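Long-range contacts in antistasin (Haementeria officinalis, PDB 1SKZ), which inhibits the blood coagulation enzyme factor Xa as a highly disulfide-bonded serine protease inhibitor and also binds heparin: residues Cys28-Cys33 / Gly47-Cys51; Met58-Cys62 / Arg75-Cys80. All blocks are in the same frame, centred on the assembly; numbering follows the deposited sequence.

Contact 1: Cys28-Cys33 / Gly47-Cys51; sequences CSGVRC and GCEFC
C28-C48 and C33-C51 are disulfides of the small cysteine-rich fold of the antistasin family, and they join 28-33 to 47-51 like two rungs of a ladder. The segments run in nearly the same direction, 15° apart, without a direct hydrogen bond between them. V31 fills the gap between the rungs. With CG1 anti to the backbone N (chi1 176°), its forked end spans the backbone of F50: CG2 lies 3.6 Å from E49 CB, and CG1 lies 3.7 Å from C51 CB. A branched, short, apolar residue suits this hollow because its two methyls can reach both neighbours at once. F41 of strand 41-43 packs on V31, C33 and E49.

F50 sends its CB away from 28-33, and its ring stacks on F50 of the second subunit, so neighbouring residues serve two ends: F50 the dimer interface, C51 the disulfide framework. Opposite the strand, the backbone at G30 takes a shape in which a side chain would run into the carbonyl O of S29; glycine has none to collide. G30 O lies over one face of the R32 guanidinium, 3.5 Å above its plane and toward the rim. C33 immediately precedes the reactive bond R34-V35, and C51 also touches V35, so the second disulfide probably steadies the base of the loop that carries the reactive bond.

Two waters complete the link between the backbones. Water 1 donates to E49 O at 2.9 Å and accepts a weak bond from G30 N. Water 2 accepts from C51 N at 3.1 Å, and more weakly from R32 N, and its oxygen lies at the edge of the F50 ring, in the ring plane.

Contact 2: Met58-Cys62 / Arg75-Cys80; sequences MKATC and RLTNKC
M58 CE sits over one face of the flat N78 carboxamide, 3.5 Å from N78 CG; on the other side C62 CB comes only to the rim, beside N78 CB and OD1. At the edge, N78 ND2 donates to K59 O, which is almost in the amide plane, over 2.7 Å and at 155°. An unbranched thioether suits M58: its extended chain lays CE over the amide and up against two carbonyl oxygens, nearest to L76 O at 3.1 Å, with R75 O close behind.

K59 returns the grip. Its chain runs out along N78 O and then bends at its end (chi4 -76°), bringing NZ to N78 O at 3.0 Å, almost in line with that carbonyl. The same ammonium donates to T61 O at 2.9 Å and makes a salt bridge with E66, so one long, flexible cation links the 58-62 loop to N78 of the facing turn and to E66. N78 has a left-handed backbone conformation, which asparagine tolerates better than most residues. Replacing N78 by an alanine removes the amide, which would probably leave K59 O without this donor and M58 CE without the face it rests on. Water 3 adds a bridge, donating to T77 O at 2.7 Å and accepting from K59 N.

T77 OG1 accepts from K79 N in an ST turn and is hydrogen-bonded to the D81 carboxylate. The contact joins the loop before strand 71-72 to the turn that leads from it into its antiparallel partner 82-83; disulfides C62-C73 and C67-C80 brace this hairpin region, and M58 reaches back onto I21.

Overall arrangement
Contact 1 closes before contact 2 opens, so the two follow one another along the chain. Their centres are 19 Å apart; the nearest atoms come within about 4 Å without touching. They share no sheet: contact 1 uses strand 49-50, within the first antistasin-like repeat, whereas contact 2 flanks the antiparallel pair 71-72 and 82-83. I21 is a common neighbour, hydrogen-bonded through its backbone to that of G47 and touched by M58. R98, of a predicted heparin site, also lies near both, its side chain about 6 Å from that of R75 and about 7 Å from G47. Contact 1 meets the second subunit, while contact 2 does not. Disulfides cross contact 1 directly, whereas in contact 2 they tie its cysteines to residues round about.

Contact 1: Cys28-Cys33 / Gly47-Cys51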
loop_
_atom_site.group_PDB
_atom_site.type_symbol
_atom_site.label_atom_id
_atom_site.label_comp_id
_atom_site.label_asym_id
_atom_site.label_seq_id
_atom_site.Cartn_x
_atom_site.Cartn_y
_atom_site.Cartn_z
ATOM N N CYS A 28 1.442 13.321 -0.118
ATOM C CA CYS A 28 1.673 11.932 -0.496
ATOM C C CYS A 28 2.534 11.932 -1.713
ATOM O O CYS A 28 2.487 12.885 -2.483
ATOM C CB CYS A 28 0.344 11.241 -0.835
ATOM S SG CYS A 28 -0.701 10.947 0.615
ATOM N N SER A 29 3.198 10.813 -1.971
ATOM C CA SER A 29 4.073 10.711 -3.134
ATOM C C SER A 29 3.299 10.441 -4.417
ATOM O O SER A 29 3.780 10.724 -5.530
ATOM C CB SER A 29 5.099 9.605 -2.926
ATOM O OG SER A 29 5.847 9.872 -1.768
ATOM N N GLY A 30 2.126 9.833 -4.270
ATOM C CA GLY A 30 1.430 9.350 -5.447
ATOM C C GLY A 30 1.764 7.905 -5.826
ATOM O O GLY A 30 2.779 7.320 -5.394
ATOM N N VAL A 31 0.861 7.327 -6.609
ATOM C CA VAL A 31 0.946 5.945 -7.057
ATOM C C VAL A 31 2.002 5.864 -8.178
ATOM O O VAL A 31 2.016 6.692 -9.084
ATOM C CB VAL A 31 -0.453 5.493 -7.569
ATOM C CG1 VAL A 31 -0.405 4.088 -8.141
ATOM C CG2 VAL A 31 -1.460 5.596 -6.435
ATOM N N ARG A 32 2.947 4.935 -8.069
ATOM C CA ARG A 32 4.033 4.922 -9.050
ATOM C C ARG A 32 3.650 3.972 -10.165
ATOM O O ARG A 32 4.469 3.189 -10.604
ATOM C CB ARG A 32 5.377 4.456 -8.447
ATOM C CG ARG A 32 5.981 5.323 -7.358
ATOM C CD ARG A 32 5.218 5.060 -6.079
ATOM N NE ARG A 32 5.953 5.245 -4.823
ATOM C CZ ARG A 32 6.368 6.417 -4.337
ATOM N NH1 ARG A 32 6.616 7.448 -5.160
ATOM N NH2 ARG A 32 6.741 6.488 -3.065
ATOM N N CYS A 33 2.379 3.969 -10.555
ATOM C CA CYS A 33 1.913 3.106 -11.624
ATOM C C CYS A 33 0.651 3.686 -12.249
ATOM O O CYS A 33 0.040 4.638 -11.715
ATOM C CB CYS A 33 1.603 1.720 -11.084
ATOM S SG CYS A 33 0.026 1.639 -10.156
ATOM N N GLY A 47 -3.003 7.632 5.110
ATOM C CA GLY A 47 -3.821 8.292 4.106
ATOM C C GLY A 47 -3.309 8.455 2.684
ATOM O O GLY A 47 -3.942 9.147 1.874
ATOM N N CYS A 48 -2.206 7.786 2.348
ATOM C CA CYS A 48 -1.668 7.798 0.980
ATOM C C CYS A 48 -1.938 6.525 0.146
ATOM O O CYS A 48 -1.716 5.399 0.603
ATOM C CB CYS A 48 -0.147 8.060 1.018
ATOM S SG CYS A 48 0.306 9.641 1.793
ATOM N N GLU A 49 -2.411 6.731 -1.083
ATOM C CA GLU A 49 -2.567 5.659 -2.085
ATOM C C GLU A 49 -1.238 5.012 -2.497
ATOM O O GLU A 49 -0.190 5.681 -2.582
ATOM C CB GLU A 49 -3.283 6.188 -3.347
ATOM C CG GLU A 49 -4.778 6.333 -3.152
ATOM C CD GLU A 49 -5.523 6.790 -4.389
ATOM O OE1 GLU A 49 -4.895 7.426 -5.236
ATOM O OE2 GLU A 49 -6.748 6.522 -4.501
ATOM N N PHE A 50 -1.291 3.715 -2.751
ATOM C CA PHE A 50 -0.160 3.026 -3.310
ATOM C C PHE A 50 -0.713 2.054 -4.315
ATOM O O PHE A 50 -1.925 1.771 -4.298
ATOM C CB PHE A 50 0.628 2.317 -2.209
ATOM C CG PHE A 50 1.284 3.264 -1.280
ATOM C CD1 PHE A 50 2.302 4.108 -1.747
ATOM C CD2 PHE A 50 0.748 3.486 -0.000
ATOM C CE1 PHE A 50 2.766 5.182 -0.962
ATOM C CE2 PHE A 50 1.200 4.534 0.800
ATOM C CZ PHE A 50 2.210 5.391 0.326
ATOM N N CYS A 51 0.184 1.510 -5.155
ATOM C CA CYS A 51 -0.230 0.715 -6.315
ATOM C C CYS A 51 -0.572 -0.734 -5.962
ATOM O O CYS A 51 0.105 -1.684 -6.392
ATOM C CB CYS A 51 0.856 0.736 -7.407
ATOM S SG CYS A 51 0.256 0.008 -8.954
HETATM O O HOH W 1 0.076 8.539 -2.892
HETATM O O HOH W 2 2.992 2.917 -5.354
#

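Contact 2: Met58-Cys62 / Arg75-Cys80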
loop_
_atom_site.group_PDB
_atom_site.type_symbol
_atom_site.label_atom_id
_atom_site.label_comp_id
_atom_site.label_asym_id
_atom_site.label_seq_id
_atom_site.Cartn_x
_atom_site.Cartn_y
_atom_site.Cartn_z
ATOM N N MET A 58 -14.551 1.466 -1.151
ATOM C CA MET A 58 -14.607 2.345 0.011
ATOM C C MET A 58 -16.007 2.935 0.039
ATOM O O MET A 58 -16.598 3.158 -1.027
ATOM C CB MET A 58 -13.585 3.487 -0.106
ATOM C CG MET A 58 -13.370 4.283 1.173
ATOM S SD MET A 58 -12.387 5.726 0.806
ATOM C CE MET A 58 -12.738 6.901 2.271
ATOM N N LYS A 59 -16.598 3.014 1.233
ATOM C CA LYS A 59 -17.903 3.644 1.396
ATOM C C LYS A 59 -17.748 5.071 0.899
ATOM O O LYS A 59 -16.715 5.703 1.150
ATOM C CB LYS A 59 -18.324 3.628 2.871
ATOM C CG LYS A 59 -19.673 4.349 3.169
ATOM C CD LYS A 59 -20.323 3.774 4.437
ATOM C CE LYS A 59 -21.492 4.609 4.937
ATOM N NZ LYS A 59 -21.066 5.881 5.644
ATOM N N ALA A 60 -18.692 5.523 0.076
ATOM C CA ALA A 60 -18.463 6.712 -0.747
ATOM C C ALA A 60 -18.411 7.968 0.082
ATOM O O ALA A 60 -17.730 8.926 -0.271
ATOM C CB ALA A 60 -19.555 6.842 -1.796
ATOM N N THR A 61 -19.287 8.022 1.082
ATOM C CA THR A 61 -19.506 9.239 1.850
ATOM C C THR A 61 -19.787 8.904 3.311
ATOM O O THR A 61 -20.210 7.771 3.648
ATOM C CB THR A 61 -20.698 10.023 1.253
ATOM O OG1 THR A 61 -20.521 11.418 1.530
ATOM C CG2 THR A 61 -22.040 9.507 1.814
ATOM N N CYS A 62 -19.436 9.834 4.186
ATOM C CA CYS A 62 -19.783 9.682 5.591
ATOM C C CYS A 62 -20.185 11.040 6.147
ATOM O O CYS A 62 -19.512 12.036 5.878
ATOM C CB CYS A 62 -18.586 9.100 6.375
ATOM S SG CYS A 62 -18.942 8.613 8.098
ATOM N N ARG A 75 -12.101 9.481 7.721
ATOM C CA ARG A 75 -11.865 9.848 6.338
ATOM C C ARG A 75 -11.167 8.726 5.584
ATOM O O ARG A 75 -11.049 8.795 4.352
ATOM C CB ARG A 75 -10.987 11.105 6.245
ATOM C CG ARG A 75 -11.677 12.463 6.567
ATOM C CD ARG A 75 -10.620 13.451 7.084
ATOM N NE ARG A 75 -11.153 14.539 7.916
ATOM C CZ ARG A 75 -11.661 14.404 9.150
ATOM N NH1 ARG A 75 -11.733 13.207 9.748
ATOM N NH2 ARG A 75 -12.178 15.471 9.757
ATOM N N LEU A 76 -10.540 7.799 6.314
ATOM C CA LEU A 76 -9.943 6.645 5.677
ATOM C C LEU A 76 -11.010 5.659 5.211
ATOM O O LEU A 76 -10.939 5.107 4.105
ATOM C CB LEU A 76 -8.965 5.951 6.632
ATOM C CG LEU A 76 -8.064 4.881 5.974
ATOM C CD1 LEU A 76 -7.194 5.512 4.877
ATOM C CD2 LEU A 76 -7.187 4.213 7.062
ATOM N N THR A 77 -11.961 5.358 6.083
ATOM C CA THR A 77 -12.925 4.297 5.804
ATOM C C THR A 77 -14.329 4.812 5.419
ATOM O O THR A 77 -15.202 4.007 5.124
ATOM C CB THR A 77 -13.097 3.379 7.015
ATOM O OG1 THR A 77 -13.670 4.132 8.096
ATOM C CG2 THR A 77 -11.724 2.778 7.466
ATOM N N ASN A 78 -14.577 6.102 5.673
ATOM C CA ASN A 78 -15.921 6.707 5.594
ATOM C C ASN A 78 -16.957 5.937 6.408
ATOM O O ASN A 78 -18.138 5.884 6.047
ATOM C CB ASN A 78 -16.394 6.822 4.135
ATOM C CG ASN A 78 -15.857 8.055 3.453
ATOM O OD1 ASN A 78 -15.297 8.944 4.085
ATOM N ND2 ASN A 78 -16.021 8.120 2.149
ATOM N N LYS A 79 -16.518 5.368 7.528
ATOM C CA LYS A 79 -17.433 4.763 8.498
ATOM C C LYS A 79 -17.191 5.461 9.817
ATOM O O LYS A 79 -16.197 6.174 9.967
ATOM C CB LYS A 79 -17.174 3.253 8.654
ATOM C CG LYS A 79 -17.413 2.489 7.393
ATOM C CD LYS A 79 -17.114 1.004 7.568
ATOM C CE LYS A 79 -17.862 0.192 6.486
ATOM N NZ LYS A 79 -17.484 -1.276 6.448
ATOM N N CYS A 80 -18.095 5.247 10.767
ATOM C CA CYS A 80 -18.074 5.963 12.026
ATOM C C CYS A 80 -17.138 5.276 12.985
ATOM O O CYS A 80 -17.538 4.803 14.048
ATOM C CB CYS A 80 -19.512 6.079 12.591
ATOM S SG CYS A 80 -20.607 7.121 11.557
HETATM O O HOH W 3 -15.298 1.646 3.877
#